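Local coordinates for ornithine aminotransferase (Plasmodium falciparum, PDB 3LG0), which catalyses the pyridoxal-phosphate-dependent transfer of an amino group from ornithine to 2-oxoglutarate, giving glutamate semialdehyde and glutamate, at residues Glu117-Leu122 / Ser272-Asn277; Lys121-Trp126 / Ala196-Pro201; Lys105-Asn110 / Leu282-Gly287; Asn99-Asp104 / Ile258-Ala263. One frame throughout, in Å; residues are numbered along the deposited sequence.

Contact 1: residues Glu117-Leu122 / Ser272-Asn277; sequences ETAYKL and SAILAN
This is an apolar helix-on-sheet contact in which I274 of strand 272-276 reaches up to T118, A119 and L122 on helix 112-129. It lies in the seven-stranded mixed sheet of the class-III aminotransferase, where 272-276 is the antiparallel strand next to edge strand 105-109. The local axes approach to 9.6 Å and run in nearly the same direction, 24° apart, so one turn of helix lies lengthwise over the strand; of segment 272-277, I274 alone comes within 4.5 Å of the helix segment. I274 does so with two branches. Its CG1 stands anti to the carbonyl carbon (chi1 -69°), and the extended branch carries CD1 up against the helix backbone, 3.6 Å from A119 N. The same methyl meets the T118 CG2 methyl at 3.8 Å and A119 CB at 4.1 Å. The second branch, I274 CG2, serves the next turn: L122 CD2 passes it at 4.0 Å, the two side chains running past each other in opposite directions. The T118 hydroxyl is turned back to its own helix, where OG1 bonds to E114 O, leaving the CG2 methyl for the sheet. Around this core, I274 also packs on V257 and L259, A119 touches L259, and L122 touches L284. The backbone of strand 272-276 is meanwhile bonded to strands 105-109 and 257-260. The side chains meet carbon to carbon, with I274 CD1 also resting against the backbone N of A119, so the two elements are held by shape and burial of apolar surface.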
loop_
_atom_site.group_PDB
_atom_site.type_symbol
_atom_site.label_atom_id
_atom_site.label_comp_id
_atom_site.label_asym_id
_atom_site.label_seq_id
_atom_site.Cartn_x
_atom_site.Cartn_y
_atom_site.Cartn_z
ATOM N N GLU A 117 -8.276 4.668 -6.736
ATOM C CA GLU A 117 -7.917 6.073 -6.948
ATOM C C GLU A 117 -7.262 6.288 -8.301
ATOM O O GLU A 117 -7.554 7.251 -8.996
ATOM C CB GLU A 117 -7.002 6.586 -5.829
ATOM C CG GLU A 117 -7.656 6.589 -4.457
ATOM C CD GLU A 117 -8.921 7.455 -4.393
ATOM O OE1 GLU A 117 -8.906 8.602 -4.907
ATOM O OE2 GLU A 117 -9.931 6.987 -3.817
ATOM N N THR A 118 -6.369 5.384 -8.678
ATOM C CA THR A 118 -5.690 5.498 -9.952
ATOM C C THR A 118 -6.675 5.300 -11.102
ATOM O O THR A 118 -6.568 5.952 -12.137
ATOM C CB THR A 118 -4.555 4.475 -10.067
ATOM O OG1 THR A 118 -3.649 4.667 -8.979
ATOM C CG2 THR A 118 -3.815 4.635 -11.412
ATOM N N ALA A 119 -7.626 4.389 -10.920
ATOM C CA ALA A 119 -8.681 4.204 -11.905
ATOM C C ALA A 119 -9.492 5.480 -12.102
ATOM O O ALA A 119 -9.808 5.812 -13.241
ATOM C CB ALA A 119 -9.589 3.037 -11.548
ATOM N N TYR A 120 -9.828 6.187 -11.016
ATOM C CA TYR A 120 -10.577 7.442 -11.142
ATOM C C TYR A 120 -9.796 8.408 -12.025
ATOM O O TYR A 120 -10.359 9.041 -12.922
ATOM C CB TYR A 120 -10.846 8.119 -9.787
ATOM C CG TYR A 120 -11.558 7.258 -8.787
ATOM C CD1 TYR A 120 -12.383 6.235 -9.199
ATOM C CD2 TYR A 120 -11.394 7.462 -7.428
ATOM C CE1 TYR A 120 -13.031 5.435 -8.299
ATOM C CE2 TYR A 120 -12.042 6.667 -6.509
ATOM C CZ TYR A 120 -12.864 5.650 -6.948
ATOM O OH TYR A 120 -13.532 4.835 -6.048
ATOM N N LYS A 121 -8.498 8.524 -11.763
ATOM C CA LYS A 121 -7.655 9.437 -12.524
ATOM C C LYS A 121 -7.568 9.006 -13.974
ATOM O O LYS A 121 -7.643 9.829 -14.878
ATOM C CB LYS A 121 -6.259 9.528 -11.917
ATOM C CG LYS A 121 -6.254 10.127 -10.513
ATOM C CD LYS A 121 -4.845 10.245 -9.959
ATOM C CE LYS A 121 -4.845 10.862 -8.568
ATOM N NZ LYS A 121 -3.471 10.867 -7.990
ATOM N N LEU A 122 -7.431 7.705 -14.186
ATOM C CA LEU A 122 -7.315 7.179 -15.537
ATOM C C LEU A 122 -8.585 7.499 -16.322
ATOM O O LEU A 122 -8.523 7.968 -17.458
ATOM C CB LEU A 122 -7.071 5.666 -15.510
ATOM C CG LEU A 122 -7.042 4.923 -16.847
ATOM C CD1 LEU A 122 -5.952 5.519 -17.747
ATOM C CD2 LEU A 122 -6.823 3.412 -16.650
ATOM N N SER A 272 -1.819 -4.918 -6.440
ATOM C CA SER A 272 -3.044 -4.652 -7.167
ATOM C C SER A 272 -2.643 -4.250 -8.583
ATOM O O SER A 272 -1.459 -4.007 -8.858
ATOM C CB SER A 272 -3.841 -3.541 -6.473
ATOM O OG SER A 272 -3.181 -2.308 -6.633
ATOM N N ALA A 273 -3.618 -4.173 -9.476
ATOM C CA ALA A 273 -3.337 -3.874 -10.883
ATOM C C ALA A 273 -4.545 -3.292 -11.613
ATOM O O ALA A 273 -5.694 -3.598 -11.295
ATOM C CB ALA A 273 -2.849 -5.158 -11.627
ATOM N N ILE A 274 -4.254 -2.475 -12.617
ATOM C CA ILE A 274 -5.247 -2.041 -13.554
ATOM C C ILE A 274 -4.872 -2.568 -14.946
ATOM O O ILE A 274 -3.729 -2.439 -15.388
ATOM C CB ILE A 274 -5.364 -0.513 -13.567
ATOM C CG1 ILE A 274 -5.974 -0.019 -12.260
ATOM C CG2 ILE A 274 -6.235 -0.052 -14.708
ATOM C CD1 ILE A 274 -5.836 1.495 -12.070
ATOM N N LEU A 275 -5.838 -3.175 -15.632
ATOM C CA LEU A 275 -5.618 -3.642 -17.002
ATOM C C LEU A 275 -6.501 -2.843 -17.932
ATOM O O LEU A 275 -7.683 -2.615 -17.644
ATOM C CB LEU A 275 -5.988 -5.111 -17.155
ATOM C CG LEU A 275 -5.194 -6.157 -16.403
ATOM C CD1 LEU A 275 -6.136 -7.311 -16.045
ATOM C CD2 LEU A 275 -4.026 -6.644 -17.250
ATOM N N ALA A 276 -5.939 -2.439 -19.059
ATOM C CA ALA A 276 -6.683 -1.653 -20.030
ATOM C C ALA A 276 -5.942 -1.724 -21.360
ATOM O O ALA A 276 -4.766 -2.092 -21.403
ATOM C CB ALA A 276 -6.813 -0.204 -19.546
ATOM N N ASN A 277 -6.627 -1.384 -22.444
ATOM C CA ASN A 277 -5.975 -1.354 -23.751
ATOM C C ASN A 277 -5.277 -0.028 -24.008
ATOM O O ASN A 277 -5.487 0.928 -23.271
ATOM C CB ASN A 277 -6.985 -1.656 -24.851
ATOM C CG ASN A 277 -7.403 -3.093 -24.859
ATOM O OD1 ASN A 277 -6.595 -3.989 -24.601
ATOM N ND2 ASN A 277 -8.674 -3.334 -25.151
#

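Contact 2: residues Lys121-Trp126 / Ala196-Pro201; sequences KLCRKW and AFIVEP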
loop_
_atom_site.group_PDB
_atom_site.type_symbol
_atom_site.label_atom_id
_atom_site.label_comp_id
_atom_site.label_asym_id
_atom_site.label_seq_id
_atom_site.Cartn_x
_atom_site.Cartn_y
_atom_site.Cartn_z
ATOM N N LYS A 121 -8.498 8.524 -11.763
ATOM C CA LYS A 121 -7.655 9.437 -12.524
ATOM C C LYS A 121 -7.568 9.006 -13.974
ATOM O O LYS A 121 -7.643 9.829 -14.878
ATOM C CB LYS A 121 -6.259 9.528 -11.917
ATOM C CG LYS A 121 -6.254 10.127 -10.513
ATOM C CD LYS A 121 -4.845 10.245 -9.959
ATOM C CE LYS A 121 -4.845 10.862 -8.568
ATOM N NZ LYS A 121 -3.471 10.867 -7.990
ATOM N N LEU A 122 -7.431 7.705 -14.186
ATOM C CA LEU A 122 -7.315 7.179 -15.537
ATOM C C LEU A 122 -8.585 7.499 -16.322
ATOM O O LEU A 122 -8.523 7.968 -17.458
ATOM C CB LEU A 122 -7.071 5.666 -15.510
ATOM C CG LEU A 122 -7.042 4.923 -16.847
ATOM C CD1 LEU A 122 -5.952 5.519 -17.747
ATOM C CD2 LEU A 122 -6.823 3.412 -16.650
ATOM N N CYS A 123 -9.732 7.246 -15.698
ATOM C CA CYS A 123 -11.028 7.454 -16.327
ATOM C C CYS A 123 -11.257 8.908 -16.706
ATOM O O CYS A 123 -11.697 9.198 -17.809
ATOM C CB CYS A 123 -12.149 6.989 -15.397
ATOM S SG CYS A 123 -12.264 5.204 -15.271
ATOM N N ARG A 124 -10.971 9.816 -15.783
ATOM C CA ARG A 124 -11.203 11.231 -16.031
ATOM C C ARG A 124 -10.257 11.782 -17.083
ATOM O O ARG A 124 -10.654 12.598 -17.908
ATOM C CB ARG A 124 -11.090 12.043 -14.744
ATOM C CG ARG A 124 -12.180 11.702 -13.741
ATOM C CD ARG A 124 -12.353 12.788 -12.682
ATOM N NE ARG A 124 -13.571 12.534 -11.918
ATOM C CZ ARG A 124 -13.587 12.054 -10.682
ATOM N NH1 ARG A 124 -12.440 11.803 -10.057
ATOM N NH2 ARG A 124 -14.746 11.841 -10.068
ATOM N N LYS A 125 -9.016 11.323 -17.061
ATOM C CA LYS A 125 -8.025 11.767 -18.031
ATOM C C LYS A 125 -8.337 11.242 -19.431
ATOM O O LYS A 125 -8.067 11.911 -20.411
ATOM C CB LYS A 125 -6.605 11.365 -17.595
ATOM C CG LYS A 125 -5.502 12.185 -18.265
ATOM C CD LYS A 125 -4.177 12.046 -17.530
ATOM C CE LYS A 125 -3.046 12.809 -18.226
ATOM N NZ LYS A 125 -1.727 12.611 -17.537
ATOM N N TRP A 126 -8.896 10.041 -19.527
ATOM C CA TRP A 126 -9.391 9.575 -20.808
ATOM C C TRP A 126 -10.620 10.407 -21.206
ATOM O O TRP A 126 -10.846 10.673 -22.383
ATOM C CB TRP A 126 -9.770 8.103 -20.737
ATOM C CG TRP A 126 -10.492 7.611 -21.956
ATOM C CD1 TRP A 126 -9.935 7.015 -23.041
ATOM C CD2 TRP A 126 -11.908 7.664 -22.206
ATOM N NE1 TRP A 126 -10.911 6.680 -23.951
ATOM C CE2 TRP A 126 -12.129 7.073 -23.462
ATOM C CE3 TRP A 126 -13.007 8.136 -21.482
ATOM C CZ2 TRP A 126 -13.401 6.954 -24.019
ATOM C CZ3 TRP A 126 -14.268 8.027 -22.037
ATOM C CH2 TRP A 126 -14.455 7.443 -23.298
ATOM N N ALA A 196 -16.919 7.384 -17.203
ATOM C CA ALA A 196 -16.857 5.978 -16.816
ATOM C C ALA A 196 -17.955 5.539 -15.861
ATOM O O ALA A 196 -18.515 6.335 -15.109
ATOM C CB ALA A 196 -15.474 5.640 -16.226
ATOM N N PHE A 197 -18.226 4.245 -15.897
ATOM C CA PHE A 197 -19.066 3.574 -14.923
ATOM C C PHE A 197 -18.201 2.502 -14.250
ATOM O O PHE A 197 -17.747 1.554 -14.902
ATOM C CB PHE A 197 -20.260 2.924 -15.625
ATOM C CG PHE A 197 -21.162 2.139 -14.712
ATOM C CD1 PHE A 197 -21.560 2.656 -13.493
ATOM C CD2 PHE A 197 -21.634 0.894 -15.091
ATOM C CE1 PHE A 197 -22.398 1.935 -12.657
ATOM C CE2 PHE A 197 -22.473 0.168 -14.261
ATOM C CZ PHE A 197 -22.859 0.694 -13.042
ATOM N N ILE A 198 -17.962 2.663 -12.951
ATOM C CA ILE A 198 -17.145 1.695 -12.208
ATOM C C ILE A 198 -18.041 0.848 -11.309
ATOM O O ILE A 198 -18.803 1.373 -10.500
ATOM C CB ILE A 198 -16.027 2.384 -11.415
ATOM C CG1 ILE A 198 -15.220 3.288 -12.353
ATOM C CG2 ILE A 198 -15.138 1.343 -10.762
ATOM C CD1 ILE A 198 -14.159 4.136 -11.703
ATOM N N VAL A 199 -17.970 -0.459 -11.494
ATOM C CA VAL A 199 -18.949 -1.355 -10.900
ATOM C C VAL A 199 -18.341 -2.729 -10.606
ATOM O O VAL A 199 -17.437 -3.183 -11.312
ATOM C CB VAL A 199 -20.155 -1.529 -11.847
ATOM C CG1 VAL A 199 -19.725 -2.277 -13.071
ATOM C CG2 VAL A 199 -21.304 -2.247 -11.156
ATOM N N GLU A 200 -18.866 -3.379 -9.565
ATOM C CA GLU A 200 -18.449 -4.708 -9.132
ATOM C C GLU A 200 -19.364 -5.784 -9.717
ATOM O O GLU A 200 -20.578 -5.631 -9.686
ATOM C CB GLU A 200 -18.552 -4.792 -7.611
ATOM C CG GLU A 200 -17.312 -4.420 -6.818
ATOM C CD GLU A 200 -17.329 -5.052 -5.423
ATOM O OE1 GLU A 200 -16.666 -6.115 -5.198
ATOM O OE2 GLU A 200 -18.054 -4.495 -4.564
ATOM N N PRO A 201 -18.786 -6.888 -10.229
ATOM C CA PRO A 201 -19.561 -7.992 -10.821
ATOM C C PRO A 201 -20.529 -8.617 -9.813
ATOM O O PRO A 201 -21.629 -9.052 -10.188
ATOM C CB PRO A 201 -18.492 -8.992 -11.250
ATOM C CG PRO A 201 -17.275 -8.158 -11.465
ATOM C CD PRO A 201 -17.337 -7.073 -10.416
#
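C123 meets A196 and I198 without any flat group between them, and the two rings nearby, W126 and F197, flank the contact. The F197 ring has V199 CB over one face, 3.6 Å above the plane and displaced toward the rim. F197 leaves the strand on the side away from C123 and packs on Y215, V219 and C223 of helix 215-226. W126, one helical turn on from C123, packs on L229 of the neighbouring strand. The contact itself is carried by the sulfur. C123 SG lies 3.4 Å from A196 CB, while the methylene C123 CB is 3.7 Å from that same methyl, so A196 faces the whole short side chain. With SG anti to the carbonyl carbon (chi1 -73°), the sulfur reaches along the strand as well and comes within 4.2 Å of I198 CD1, the end of an extended isoleucine branch. The small A196 lets the helix come close here, as the 6.0 Å between C123 CA and A196 CA indicates. C123 touches V231 of the adjacent strand too, and R124 ties the helix to A138 O through NE and to N173 O through NH2. A196 and I198 thus face helix 112-129, while F197 between them faces helix 215-226: a strand sandwiched by helices. Helix 112-129 is part of the connection from edge strand 105-109 to strand 139-143, and the layered arrangement is that of the large domain of fold type I pyridoxal-phosphate enzymes.

Contact 3: residues Lys105-Asn110 / Leu282-Gly287; sequences KVLMMN and LVLKPG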
loop_
_atom_site.group_PDB
_atom_site.type_symbol
_atom_site.label_atom_id
_atom_site.label_comp_id
_atom_site.label_asym_id
_atom_site.label_seq_id
_atom_site.Cartn_x
_atom_site.Cartn_y
_atom_site.Cartn_z
ATOM N N LYS A 105 -2.247 -3.434 -21.877
ATOM C CA LYS A 105 -1.355 -2.935 -20.843
ATOM C C LYS A 105 -1.832 -3.176 -19.412
ATOM O O LYS A 105 -3.015 -3.379 -19.152
ATOM C CB LYS A 105 -1.058 -1.452 -21.092
ATOM C CG LYS A 105 0.017 -1.239 -22.171
ATOM C CD LYS A 105 0.286 0.235 -22.440
ATOM C CE LYS A 105 1.506 0.415 -23.335
ATOM N NZ LYS A 105 1.411 -0.490 -24.518
ATOM N N VAL A 106 -0.881 -3.176 -18.487
ATOM C CA VAL A 106 -1.190 -3.288 -17.077
ATOM C C VAL A 106 -0.351 -2.285 -16.284
ATOM O O VAL A 106 0.760 -1.911 -16.683
ATOM C CB VAL A 106 -0.964 -4.734 -16.552
ATOM C CG1 VAL A 106 0.505 -5.043 -16.456
ATOM C CG2 VAL A 106 -1.641 -4.939 -15.179
ATOM N N LEU A 107 -0.913 -1.849 -15.162
ATOM C CA LEU A 107 -0.257 -0.931 -14.240
ATOM C C LEU A 107 -0.292 -1.565 -12.856
ATOM O O LEU A 107 -1.380 -1.823 -12.327
ATOM C CB LEU A 107 -1.002 0.408 -14.272
ATOM C CG LEU A 107 -0.840 1.530 -13.245
ATOM C CD1 LEU A 107 0.527 1.584 -12.598
ATOM C CD2 LEU A 107 -1.173 2.850 -13.949
ATOM N N MET A 108 0.886 -1.848 -12.290
ATOM C CA MET A 108 0.986 -2.531 -10.990
ATOM C C MET A 108 1.034 -1.535 -9.837
ATOM O O MET A 108 1.794 -0.578 -9.875
ATOM C CB MET A 108 2.250 -3.412 -10.896
ATOM C CG MET A 108 2.417 -4.449 -11.981
ATOM S SD MET A 108 1.034 -5.592 -12.118
ATOM C CE MET A 108 1.275 -6.606 -10.657
ATOM N N MET A 109 0.262 -1.806 -8.789
ATOM C CA MET A 109 0.319 -0.989 -7.582
ATOM C C MET A 109 0.308 -1.879 -6.336
ATOM O O MET A 109 0.438 -3.094 -6.429
ATOM C CB MET A 109 -0.860 -0.019 -7.584
ATOM C CG MET A 109 -1.586 -0.054 -8.911
ATOM S SD MET A 109 -2.655 1.347 -9.161
ATOM C CE MET A 109 -1.425 2.600 -8.760
ATOM N N ASN A 110 0.136 -1.276 -5.173
ATOM C CA ASN A 110 0.166 -2.034 -3.932
ATOM C C ASN A 110 -1.220 -2.432 -3.418
ATOM O O ASN A 110 -1.471 -3.604 -3.137
ATOM C CB ASN A 110 0.914 -1.257 -2.865
ATOM C CG ASN A 110 2.218 -0.675 -3.377
ATOM O OD1 ASN A 110 3.149 -1.403 -3.714
ATOM N ND2 ASN A 110 2.299 0.640 -3.402
ATOM N N LEU A 282 -2.720 4.713 -22.473
ATOM C CA LEU A 282 -1.680 5.640 -22.915
ATOM C C LEU A 282 -2.037 7.091 -22.621
ATOM O O LEU A 282 -1.257 8.011 -22.872
ATOM C CB LEU A 282 -1.376 5.443 -24.392
ATOM C CG LEU A 282 -0.621 4.145 -24.664
ATOM C CD1 LEU A 282 -0.547 3.855 -26.168
ATOM C CD2 LEU A 282 0.765 4.212 -24.015
ATOM N N VAL A 283 -3.230 7.274 -22.080
ATOM C CA VAL A 283 -3.718 8.571 -21.669
ATOM C C VAL A 283 -2.884 9.074 -20.488
ATOM O O VAL A 283 -2.786 10.279 -20.254
ATOM C CB VAL A 283 -5.222 8.443 -21.321
ATOM C CG1 VAL A 283 -5.542 8.990 -19.936
ATOM C CG2 VAL A 283 -6.095 9.046 -22.431
ATOM N N LEU A 284 -2.273 8.141 -19.755
ATOM C CA LEU A 284 -1.382 8.470 -18.640
ATOM C C LEU A 284 0.024 8.771 -19.148
ATOM O O LEU A 284 0.578 8.018 -19.957
ATOM C CB LEU A 284 -1.329 7.316 -17.645
ATOM C CG LEU A 284 -2.609 6.967 -16.888
ATOM C CD1 LEU A 284 -2.495 5.589 -16.280
ATOM C CD2 LEU A 284 -2.864 7.996 -15.820
ATOM N N LYS A 285 0.606 9.872 -18.683
ATOM C CA LYS A 285 1.919 10.283 -19.188
ATOM C C LYS A 285 3.045 10.077 -18.167
ATOM O O LYS A 285 2.809 10.085 -16.957
ATOM C CB LYS A 285 1.891 11.740 -19.671
ATOM C CG LYS A 285 0.754 12.063 -20.630
ATOM C CD LYS A 285 0.850 11.259 -21.915
ATOM C CE LYS A 285 -0.327 11.578 -22.846
ATOM N NZ LYS A 285 -0.206 10.919 -24.184
ATOM N N PRO A 286 4.280 9.886 -18.663
ATOM C CA PRO A 286 5.393 9.764 -17.721
ATOM C C PRO A 286 5.475 11.028 -16.885
ATOM O O PRO A 286 5.716 12.106 -17.412
ATOM C CB PRO A 286 6.614 9.613 -18.630
ATOM C CG PRO A 286 6.058 9.068 -19.927
ATOM C CD PRO A 286 4.708 9.710 -20.064
ATOM N N GLY A 287 5.243 10.899 -15.589
ATOM C CA GLY A 287 5.172 12.062 -14.732
ATOM C C GLY A 287 6.074 11.859 -13.544
ATOM O O GLY A 287 6.734 10.821 -13.435
#
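L107 and L284 meet methyl to methyl, CD2 to CD1 at 3.8 Å, and two residues back along the strand the shaft of K105 brushes L282, CE to CD2 at 3.9 Å. In both pairs the side chains cross at about a right angle, so each touches at a single point. L107 has CG anti to the backbone N (chi1 166°), its second torsion of 29° lies away from a staggered value, and CD2 is the methyl that faces L284. L284 meets it crosswise with an extended branch ending in CD1. K105 runs out straight through its first methylenes and bends only at the last torsion (chi4 48°), with the flank of CE against L282 and NZ at its polar partners. Those are T19 O of the second subunit, by a hydrogen bond, and D278 OD1, by a salt bridge, so the ammonium is gripped from both subunits while its alkyl chain serves the apolar contact. L282 starts out of its backbone across the line to the strand, and the end of its side chain comes nearer.

Strand 105-109 is an edge strand of the large-domain sheet in its own chain. V106 makes backbone hydrogen bonds to the second subunit, whose N24 packs on L107 and whose H23 packs on L282. The loop 282-287, between helices 278-281 and 297-312, is thus laid along the strand beside the dimer partner. Within the loop, K285 curls back on itself through its first two torsions, and NZ makes a weak 3.4 Å bond to L282 O.

Contact 4: residues Asn99-Asp104 / Ile258-Ala263; sequences NLFGYD and ILLGKA
L260 and F101 form a CH-pi contact: methyl CD1 sits over one face of the ring, 4.0 Å from its centroid and 26° off the normal. It is shifted toward the rim, with L260 CD1 lying 3.7 Å from both F101 CE2 and F101 CZ. L100 CG, from the preceding residue, lies 4.0 Å above the opposite face of the F101 ring, also displaced toward the rim. Beside it, Y103 meets I258 obliquely, the side chains crossing at about a right angle, with Y103 OH 3.4 Å and CZ 3.6 Å from I258 CG1. The hydroxyl is satisfied by a hydrogen bond with P255 O.

In the next shell, K254 makes a cation-pi contact with the Y103 ring and bonds through NZ to G102 O. G102, with its positive phi of 77°, is the first residue beyond helix 88-101; F101 before it and Y103 after it both point to the strand. L275 of the neighbouring strand touches F101, Y103 and L260. Segment 258-263 runs on to K262, which by similarity is the lysine that carries pyridoxal phosphate; no cofactor is attached here. Strand 257-260 is bonded on one side to 272-276 and on the other to 229-233, while helix 297-312, through L307, packs against F101 and L100 at the end of helix 88-101.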
loop_
_atom_site.group_PDB
_atom_site.type_symbol
_atom_site.label_atom_id
_atom_site.label_comp_id
_atom_site.label_asym_id
_atom_site.label_seq_id
_atom_site.Cartn_x
_atom_site.Cartn_y
_atom_site.Cartn_z
ATOM N N ASN A 99 -1.147 -10.841 -21.363
ATOM C CA ASN A 99 -1.449 -12.024 -22.176
ATOM C C ASN A 99 -2.563 -12.863 -21.565
ATOM O O ASN A 99 -3.530 -13.197 -22.236
ATOM C CB ASN A 99 -0.199 -12.873 -22.419
ATOM C CG ASN A 99 0.806 -12.187 -23.369
ATOM O OD1 ASN A 99 0.446 -11.294 -24.150
ATOM N ND2 ASN A 99 2.072 -12.611 -23.301
ATOM N N LEU A 100 -2.439 -13.166 -20.277
ATOM C CA LEU A 100 -3.452 -13.938 -19.571
ATOM C C LEU A 100 -4.863 -13.382 -19.690
ATOM O O LEU A 100 -5.811 -14.133 -19.944
ATOM C CB LEU A 100 -3.079 -14.073 -18.097
ATOM C CG LEU A 100 -4.014 -14.929 -17.238
ATOM C CD1 LEU A 100 -4.169 -16.343 -17.815
ATOM C CD2 LEU A 100 -3.493 -14.986 -15.812
ATOM N N PHE A 101 -5.008 -12.070 -19.506
ATOM C CA PHE A 101 -6.339 -11.470 -19.412
ATOM C C PHE A 101 -6.797 -10.842 -20.715
ATOM O O PHE A 101 -7.977 -10.512 -20.871
ATOM C CB PHE A 101 -6.398 -10.436 -18.273
ATOM C CG PHE A 101 -6.375 -11.051 -16.894
ATOM C CD1 PHE A 101 -7.538 -11.518 -16.306
ATOM C CD2 PHE A 101 -5.185 -11.177 -16.199
ATOM C CE1 PHE A 101 -7.516 -12.091 -15.035
ATOM C CE2 PHE A 101 -5.151 -11.746 -14.939
ATOM C CZ PHE A 101 -6.322 -12.209 -14.354
ATOM N N GLY A 102 -5.861 -10.666 -21.639
ATOM C CA GLY A 102 -6.184 -10.121 -22.937
ATOM C C GLY A 102 -6.384 -8.618 -22.947
ATOM O O GLY A 102 -7.381 -8.115 -23.473
ATOM N N TYR A 103 -5.435 -7.896 -22.365
ATOM C CA TYR A 103 -5.427 -6.444 -22.464
ATOM C C TYR A 103 -4.049 -6.000 -22.922
ATOM O O TYR A 103 -3.051 -6.700 -22.679
ATOM C CB TYR A 103 -5.810 -5.803 -21.121
ATOM C CG TYR A 103 -7.274 -5.955 -20.806
ATOM C CD1 TYR A 103 -8.179 -4.952 -21.125
ATOM C CD2 TYR A 103 -7.759 -7.107 -20.205
ATOM C CE1 TYR A 103 -9.538 -5.094 -20.842
ATOM C CE2 TYR A 103 -9.119 -7.262 -19.913
ATOM C CZ TYR A 103 -10.002 -6.251 -20.241
ATOM O OH TYR A 103 -11.348 -6.389 -19.970
ATOM N N ASP A 104 -3.996 -4.850 -23.594
ATOM C CA ASP A 104 -2.729 -4.310 -24.090
ATOM C C ASP A 104 -1.756 -4.058 -22.946
ATOM O O ASP A 104 -0.587 -4.424 -23.031
ATOM C CB ASP A 104 -2.943 -3.003 -24.856
ATOM C CG ASP A 104 -3.714 -3.196 -26.145
ATOM O OD1 ASP A 104 -3.654 -4.286 -26.720
ATOM O OD2 ASP A 104 -4.383 -2.251 -26.586
ATOM N N ILE A 258 -10.171 -3.315 -16.196
ATOM C CA ILE A 258 -10.298 -4.255 -15.083
ATOM C C ILE A 258 -9.420 -3.824 -13.908
ATOM O O ILE A 258 -8.268 -3.438 -14.117
ATOM C CB ILE A 258 -9.864 -5.664 -15.500
ATOM C CG1 ILE A 258 -10.710 -6.163 -16.667
ATOM C CG2 ILE A 258 -9.971 -6.636 -14.310
ATOM C CD1 ILE A 258 -12.083 -6.621 -16.271
ATOM N N LEU A 259 -9.972 -3.883 -12.689
ATOM C CA LEU A 259 -9.189 -3.750 -11.445
ATOM C C LEU A 259 -8.983 -5.118 -10.766
ATOM O O LEU A 259 -9.944 -5.855 -10.521
ATOM C CB LEU A 259 -9.877 -2.833 -10.424
ATOM C CG LEU A 259 -10.460 -1.479 -10.783
ATOM C CD1 LEU A 259 -10.582 -0.650 -9.503
ATOM C CD2 LEU A 259 -9.574 -0.800 -11.777
ATOM N N LEU A 260 -7.741 -5.433 -10.421
ATOM C CA LEU A 260 -7.421 -6.681 -9.740
ATOM C C LEU A 260 -6.654 -6.407 -8.454
ATOM O O LEU A 260 -5.993 -5.376 -8.328
ATOM C CB LEU A 260 -6.556 -7.580 -10.632
ATOM C CG LEU A 260 -7.118 -8.123 -11.952
ATOM C CD1 LEU A 260 -6.046 -8.911 -12.701
ATOM C CD2 LEU A 260 -8.319 -9.013 -11.679
ATOM N N GLY A 261 -6.731 -7.339 -7.503
ATOM C CA GLY A 261 -5.948 -7.244 -6.272
ATOM C C GLY A 261 -5.996 -8.503 -5.421
ATOM O O GLY A 261 -6.187 -9.583 -5.946
ATOM N N LYS A 262 -5.815 -8.356 -4.110
ATOM C CA LYS A 262 -5.986 -9.453 -3.147
ATOM C C LYS A 262 -5.273 -10.744 -3.524
ATOM O O LYS A 262 -4.117 -10.936 -3.167
ATOM C CB LYS A 262 -7.471 -9.745 -2.885
ATOM C CG LYS A 262 -8.279 -8.546 -2.408
ATOM C CD LYS A 262 -7.658 -7.905 -1.179
ATOM C CE LYS A 262 -8.589 -6.864 -0.545
ATOM N NZ LYS A 262 -7.943 -6.165 0.628
ATOM N N ALA A 263 -5.970 -11.639 -4.225
ATOM C CA ALA A 263 -5.381 -12.927 -4.595
ATOM C C ALA A 263 -4.193 -12.832 -5.568
ATOM O O ALA A 263 -3.448 -13.798 -5.729
ATOM C CB ALA A 263 -6.450 -13.894 -5.111
#

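All four contacts reach one sheet, from its helices or, in contact 3, from loop 282-287. Contact 1 is the hub: its strand 272-276 is bonded to strand 105-109 of contact 3 (I274 O to L107 N, 2.9 Å) and to strand 257-260 of contact 4 (L275 N to I258 O, 2.9 Å). Contacts 1 and 2 share helix 112-129 and lie about 8 Å apart between centres; Y120 CD1 meets I198 CD1 at 3.7 Å. Contact 4 lies on the opposite face of the sheet from contact 1, about 11 Å away between centres, and holds K262, the probable cofactor lysine. Contacts 3 and 4 both touch the second subunit.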